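Long-range contacts in inclusion membrane protein A (Chlamydia trachomatis, PDB 6E7E), which probably drives the homotypic fusion of chlamydial inclusions as a SNARE-like membrane protein, represented here by its soluble helical domain: residues K19-M24 / A98-E103; S50-S55 / T133-L138. The protein carries 2 engineered substitutions. One frame throughout, in Å; residues are numbered along the deposited sequence.

Contact 1 (K19-M24 / A98-E103); sequences KEINFM and ASLREE
The guanidinium of Arg101 receives the carboxylate of Glu20 at its edge, and the methyl CE of Met24 comes up to it obliquely, 3.8 Å from NH1. This ion pair, with Met24 beside it, lies over one side of a helix pair in the all-helical bundle of the IncA soluble domain: segments 19-24 of helix 4-38 and 98-103 of helix 87-107 run in the same general direction, their axes crossing at 28° and 10.4 Å from each other. Glu20 uses a single oxygen. NH2 of Arg101 reaches OE1 of Glu20 at 2.9 Å with an N-H...O angle of 161°, and NH1 adds a weak second bond to the same OE1. OE1 lies almost in the guanidinium plane; NH2 meets it from above the carboxylate plane, the two planes being nearly perpendicular. Ser17 OG takes a further hydrogen bond from NH2, which would help hold the group's rotation. Arginine suits this place because its chain, extended from CG to NE, is long enough to span the gap, and its CG methylene is apolar and packs against Ile21. Beneath the ion pair, Ile21 and Leu100 are buried and cross at about a right angle. Ile21 CG1 stands anti to the carbonyl carbon (chi1 -72°) with the chain extended beyond it, which carries CD1 across to the neighbouring helix. There CD1 touches Leu100 CB and Arg101 CG, each at 4.0 Å.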
loop_
_atom_site.group_PDB
_atom_site.type_symbol
_atom_site.label_atom_id
_atom_site.label_comp_id
_atom_site.label_asym_id
_atom_site.label_seq_id
_atom_site.Cartn_x
_atom_site.Cartn_y
_atom_site.Cartn_z
ATOM N N LYS A 19 -1.021 -5.343 5.780
ATOM C CA LYS A 19 -2.191 -6.166 5.464
ATOM C C LYS A 19 -3.461 -5.431 5.892
ATOM O O LYS A 19 -4.479 -5.528 5.191
ATOM C CB LYS A 19 -2.085 -7.524 6.140
ATOM C CG LYS A 19 -1.028 -8.416 5.505
ATOM C CD LYS A 19 -0.878 -9.735 6.215
ATOM C CE LYS A 19 0.102 -10.635 5.516
ATOM N NZ LYS A 19 0.209 -11.950 6.183
ATOM N N GLU A 20 -3.434 -4.707 7.000
ATOM C CA GLU A 20 -4.605 -3.888 7.380
ATOM C C GLU A 20 -4.832 -2.773 6.365
ATOM O O GLU A 20 -5.976 -2.500 5.971
ATOM C CB GLU A 20 -4.403 -3.285 8.762
ATOM C CG GLU A 20 -4.336 -4.315 9.863
ATOM C CD GLU A 20 -4.446 -3.727 11.240
ATOM O OE1 GLU A 20 -4.247 -2.509 11.377
ATOM O OE2 GLU A 20 -4.804 -4.478 12.147
ATOM N N ILE A 21 -3.762 -2.114 5.959
ATOM C CA ILE A 21 -3.820 -1.036 4.955
ATOM C C ILE A 21 -4.385 -1.610 3.666
ATOM O O ILE A 21 -5.248 -0.994 3.040
ATOM C CB ILE A 21 -2.433 -0.408 4.785
ATOM C CG1 ILE A 21 -2.052 0.440 5.994
ATOM C CG2 ILE A 21 -2.349 0.376 3.492
ATOM C CD1 ILE A 21 -0.554 0.716 6.061
ATOM N N ASN A 22 -3.907 -2.771 3.250
ATOM C CA ASN A 22 -4.414 -3.401 2.018
ATOM C C ASN A 22 -5.919 -3.602 2.100
ATOM O O ASN A 22 -6.658 -3.298 1.169
ATOM C CB ASN A 22 -3.711 -4.744 1.832
ATOM C CG ASN A 22 -4.184 -5.487 0.609
ATOM O OD1 ASN A 22 -4.735 -6.587 0.695
ATOM N ND2 ASN A 22 -4.058 -4.863 -0.530
ATOM N N PHE A 23 -6.376 -4.151 3.214
ATOM C CA PHE A 23 -7.821 -4.410 3.362
ATOM C C PHE A 23 -8.582 -3.082 3.316
ATOM O O PHE A 23 -9.581 -2.957 2.597
ATOM C CB PHE A 23 -8.123 -5.150 4.663
ATOM C CG PHE A 23 -9.605 -5.329 4.784
ATOM C CD1 PHE A 23 -10.279 -6.265 4.013
ATOM C CD2 PHE A 23 -10.339 -4.434 5.544
ATOM C CE1 PHE A 23 -11.665 -6.311 4.042
ATOM C CE2 PHE A 23 -11.721 -4.507 5.573
ATOM C CZ PHE A 23 -12.378 -5.458 4.846
ATOM N N MET A 24 -8.145 -2.093 4.074
ATOM C CA MET A 24 -8.859 -0.803 4.102
ATOM C C MET A 24 -8.844 -0.153 2.727
ATOM O O MET A 24 -9.886 0.401 2.309
ATOM C CB MET A 24 -8.256 0.133 5.139
ATOM C CG MET A 24 -8.568 -0.331 6.536
ATOM S SD MET A 24 -8.000 0.868 7.784
ATOM C CE MET A 24 -6.310 0.371 7.994
ATOM N N ALA A 98 3.172 4.467 8.092
ATOM C CA ALA A 98 2.520 5.567 8.832
ATOM C C ALA A 98 1.841 6.526 7.857
ATOM O O ALA A 98 0.722 6.990 8.134
ATOM C CB ALA A 98 3.524 6.274 9.684
ATOM N N SER A 99 2.503 6.849 6.770
ATOM C CA SER A 99 1.937 7.792 5.794
ATOM C C SER A 99 0.695 7.202 5.150
ATOM O O SER A 99 -0.314 7.918 4.979
ATOM C CB SER A 99 2.960 8.146 4.797
ATOM O OG SER A 99 2.432 9.108 3.918
ATOM N N LEU A 100 0.718 5.939 4.779
ATOM C CA LEU A 100 -0.468 5.294 4.182
ATOM C C LEU A 100 -1.630 5.283 5.173
ATOM O O LEU A 100 -2.763 5.514 4.756
ATOM C CB LEU A 100 -0.092 3.887 3.710
ATOM C CG LEU A 100 0.789 3.859 2.472
ATOM C CD1 LEU A 100 1.422 2.480 2.306
ATOM C CD2 LEU A 100 0.017 4.243 1.219
ATOM N N ARG A 101 -1.349 5.002 6.436
ATOM C CA ARG A 101 -2.428 5.002 7.431
ATOM C C ARG A 101 -3.035 6.396 7.503
ATOM O O ARG A 101 -4.261 6.502 7.645
ATOM C CB ARG A 101 -1.870 4.583 8.783
ATOM C CG ARG A 101 -1.757 3.092 9.022
ATOM C CD ARG A 101 -1.644 2.778 10.499
ATOM N NE ARG A 101 -1.359 1.376 10.797
ATOM C CZ ARG A 101 -2.260 0.389 10.815
ATOM N NH1 ARG A 101 -3.525 0.625 10.508
ATOM N NH2 ARG A 101 -1.895 -0.824 11.177
ATOM N N GLU A 102 -2.221 7.430 7.476
ATOM C CA GLU A 102 -2.774 8.801 7.560
ATOM C C GLU A 102 -3.563 9.136 6.295
ATOM O O GLU A 102 -4.620 9.791 6.414
ATOM C CB GLU A 102 -1.672 9.808 7.837
ATOM C CG GLU A 102 -1.158 9.745 9.261
ATOM C CD GLU A 102 -2.193 10.244 10.246
ATOM O OE1 GLU A 102 -2.335 11.472 10.360
ATOM O OE2 GLU A 102 -2.924 9.417 10.818
ATOM N N GLU A 103 -3.116 8.716 5.111
ATOM C CA GLU A 103 -3.920 8.951 3.888
ATOM C C GLU A 103 -5.282 8.292 4.049
ATOM O O GLU A 103 -6.301 8.899 3.688
ATOM C CB GLU A 103 -3.232 8.419 2.648
ATOM C CG GLU A 103 -1.953 9.142 2.271
ATOM C CD GLU A 103 -2.053 10.640 2.010
ATOM O OE1 GLU A 103 -3.130 11.135 1.651
ATOM O OE2 GLU A 103 -1.015 11.312 2.116
#

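Contact 2 (S50-S55 / T133-L138); sequences SQDFYS and TIRDSL
Apolar contacts centre on Phe53, whose ring reaches from helix 44-57 to the backbone of helix 125-165 within the helical bundle of the soluble domain; segments 50-55 and 133-138 run nearly parallel, their axes 10.3 Å apart. Arg135 CB sits over one face of the ring in a CH-pi contact, 4.1 Å from the Phe53 centroid, and Phe53 CZ comes within 3.5 Å of Arg135 N. Leu138 CD2 and Ile134 CG2 meet the ring at its edge. A flat aromatic fits here because it can lie against a helix backbone while branched aliphatics fill in round its rim; Phe32 of helix 4-38 also stacks with it.

The ionic contacts belong to Arg135. NH1 gives Asp52 OD2 a hydrogen bond of 2.9 Å, nearly along the C-O axis of the acceptor, with the planes 50° apart. NE and NH2 both grip Asp136 OD1, from the same face of that carboxylate. CG anti to the backbone N (chi1 172°) and an extended chi2 bring CD within 3.6 Å of Asp52 CB, and a bend at chi3 turns the guanidinium toward the carboxylates.

One arginine thus bridges two aspartates in a salt-bridge network. Its positive charge would probably ease their repulsion, while its CB closes over the buried phenylalanine.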
loop_
_atom_site.group_PDB
_atom_site.type_symbol
_atom_site.label_atom_id
_atom_site.label_comp_id
_atom_site.label_asym_id
_atom_site.label_seq_id
_atom_site.Cartn_x
_atom_site.Cartn_y
_atom_site.Cartn_z
ATOM N N SER A 50 -12.682 9.667 -8.950
ATOM C CA SER A 50 -13.106 8.439 -8.269
ATOM C C SER A 50 -12.592 7.214 -9.034
ATOM O O SER A 50 -12.108 6.259 -8.406
ATOM C CB SER A 50 -14.606 8.447 -8.120
ATOM O OG SER A 50 -15.057 9.503 -7.279
ATOM N N GLN A 51 -12.704 7.219 -10.350
ATOM C CA GLN A 51 -12.135 6.116 -11.158
ATOM C C GLN A 51 -10.612 6.047 -10.965
ATOM O O GLN A 51 -10.068 4.940 -10.915
ATOM C CB GLN A 51 -12.519 6.291 -12.618
ATOM C CG GLN A 51 -11.845 5.292 -13.561
ATOM C CD GLN A 51 -12.146 3.832 -13.310
ATOM O OE1 GLN A 51 -13.266 3.470 -12.952
ATOM N NE2 GLN A 51 -11.153 2.976 -13.514
ATOM N N ASP A 52 -9.958 7.188 -10.783
ATOM C CA ASP A 52 -8.503 7.197 -10.509
ATOM C C ASP A 52 -8.187 6.498 -9.190
ATOM O O ASP A 52 -7.172 5.775 -9.107
ATOM C CB ASP A 52 -7.951 8.622 -10.443
ATOM C CG ASP A 52 -7.936 9.404 -11.723
ATOM O OD1 ASP A 52 -8.007 8.774 -12.791
ATOM O OD2 ASP A 52 -7.832 10.634 -11.612
ATOM N N PHE A 53 -8.982 6.694 -8.151
ATOM C CA PHE A 53 -8.747 5.937 -6.906
ATOM C C PHE A 53 -8.922 4.448 -7.164
ATOM O O PHE A 53 -8.140 3.632 -6.669
ATOM C CB PHE A 53 -9.686 6.378 -5.803
ATOM C CG PHE A 53 -9.221 7.604 -5.082
ATOM C CD1 PHE A 53 -8.220 7.498 -4.159
ATOM C CD2 PHE A 53 -9.745 8.849 -5.337
ATOM C CE1 PHE A 53 -7.755 8.601 -3.479
ATOM C CE2 PHE A 53 -9.280 9.946 -4.647
ATOM C CZ PHE A 53 -8.300 9.823 -3.701
ATOM N N TYR A 54 -9.939 4.077 -7.924
ATOM C CA TYR A 54 -10.178 2.654 -8.220
ATOM C C TYR A 54 -8.924 2.070 -8.878
ATOM O O TYR A 54 -8.418 1.016 -8.493
ATOM C CB TYR A 54 -11.413 2.443 -9.086
ATOM C CG TYR A 54 -11.693 0.961 -9.220
ATOM C CD1 TYR A 54 -12.246 0.257 -8.151
ATOM C CD2 TYR A 54 -11.314 0.240 -10.325
ATOM C CE1 TYR A 54 -12.441 -1.113 -8.189
ATOM C CE2 TYR A 54 -11.521 -1.124 -10.396
ATOM C CZ TYR A 54 -12.075 -1.802 -9.325
ATOM O OH TYR A 54 -12.252 -3.150 -9.397
ATOM N N SER A 55 -8.423 2.767 -9.879
ATOM C CA SER A 55 -7.293 2.299 -10.707
ATOM C C SER A 55 -5.997 2.274 -9.894
ATOM O O SER A 55 -5.234 1.289 -9.983
ATOM C CB SER A 55 -7.172 3.179 -11.929
ATOM O OG SER A 55 -8.277 2.991 -12.796
ATOM N N THR A 133 -5.945 15.838 -4.417
ATOM C CA THR A 133 -4.708 16.007 -3.624
ATOM C C THR A 133 -4.362 14.688 -2.932
ATOM O O THR A 133 -3.168 14.289 -2.927
ATOM C CB THR A 133 -4.912 17.179 -2.659
ATOM O OG1 THR A 133 -5.242 18.361 -3.394
ATOM C CG2 THR A 133 -3.692 17.437 -1.811
ATOM N N ILE A 134 -5.325 14.035 -2.328
ATOM C CA ILE A 134 -5.075 12.730 -1.680
ATOM C C ILE A 134 -4.677 11.692 -2.723
ATOM O O ILE A 134 -3.760 10.903 -2.476
ATOM C CB ILE A 134 -6.292 12.278 -0.864
ATOM C CG1 ILE A 134 -6.532 13.249 0.287
ATOM C CG2 ILE A 134 -6.092 10.850 -0.383
ATOM C CD1 ILE A 134 -7.883 13.085 0.905
ATOM N N ARG A 135 -5.348 11.652 -3.872
ATOM C CA ARG A 135 -4.961 10.720 -4.945
ATOM C C ARG A 135 -3.487 10.908 -5.273
ATOM O O ARG A 135 -2.751 9.904 -5.382
ATOM C CB ARG A 135 -5.824 10.999 -6.167
ATOM C CG ARG A 135 -5.412 10.255 -7.431
ATOM C CD ARG A 135 -5.884 10.984 -8.684
ATOM N NE ARG A 135 -5.261 12.288 -8.870
ATOM C CZ ARG A 135 -5.724 13.280 -9.630
ATOM N NH1 ARG A 135 -6.769 13.095 -10.425
ATOM N NH2 ARG A 135 -5.119 14.451 -9.633
ATOM N N ASP A 136 -3.057 12.142 -5.444
ATOM C CA ASP A 136 -1.645 12.395 -5.812
ATOM C C ASP A 136 -0.692 11.920 -4.710
ATOM O O ASP A 136 0.337 11.300 -5.003
ATOM C CB ASP A 136 -1.427 13.871 -6.090
ATOM C CG ASP A 136 -2.133 14.430 -7.303
ATOM O OD1 ASP A 136 -2.682 13.628 -8.096
ATOM O OD2 ASP A 136 -2.122 15.671 -7.425
ATOM N N SER A 137 -1.046 12.157 -3.457
ATOM C CA SER A 137 -0.214 11.750 -2.320
ATOM C C SER A 137 -0.140 10.226 -2.243
ATOM O O SER A 137 0.953 9.664 -2.054
ATOM C CB SER A 137 -0.764 12.345 -1.075
ATOM O OG SER A 137 0.077 12.011 -0.003
ATOM N N LEU A 138 -1.211 9.633 -2.433
ATOM C CA LEU A 138 -1.319 8.174 -2.337
ATOM C C LEU A 138 -0.539 7.500 -3.454
ATOM O O LEU A 138 0.135 6.504 -3.207
ATOM C CB LEU A 138 -2.788 7.799 -2.410
ATOM C CG LEU A 138 -3.092 6.312 -2.397
ATOM C CD1 LEU A 138 -2.625 5.740 -1.089
ATOM C CD2 LEU A 138 -4.582 6.034 -2.538
#

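Four helices of one elongated bundle supply the two contacts: helix 4-38 with helix 87-107 in contact 1, and helix 44-57 with helix 125-165 in contact 2. Their segments alternate along the chain (19-24, 50-55, 98-103, 133-138), so each pairing joins an early helix to a late one. The centres lie 14 Å apart, contact 1 about 6 Å and contact 2 about 13 Å from the centre of the chain. They meet directly where Leu100 packs on Leu138 and Glu103 OE2 probably hydrogen-bonds to Ser137 OG. The interlaced connections are consistent with the two halves of the chain forming a single helical domain.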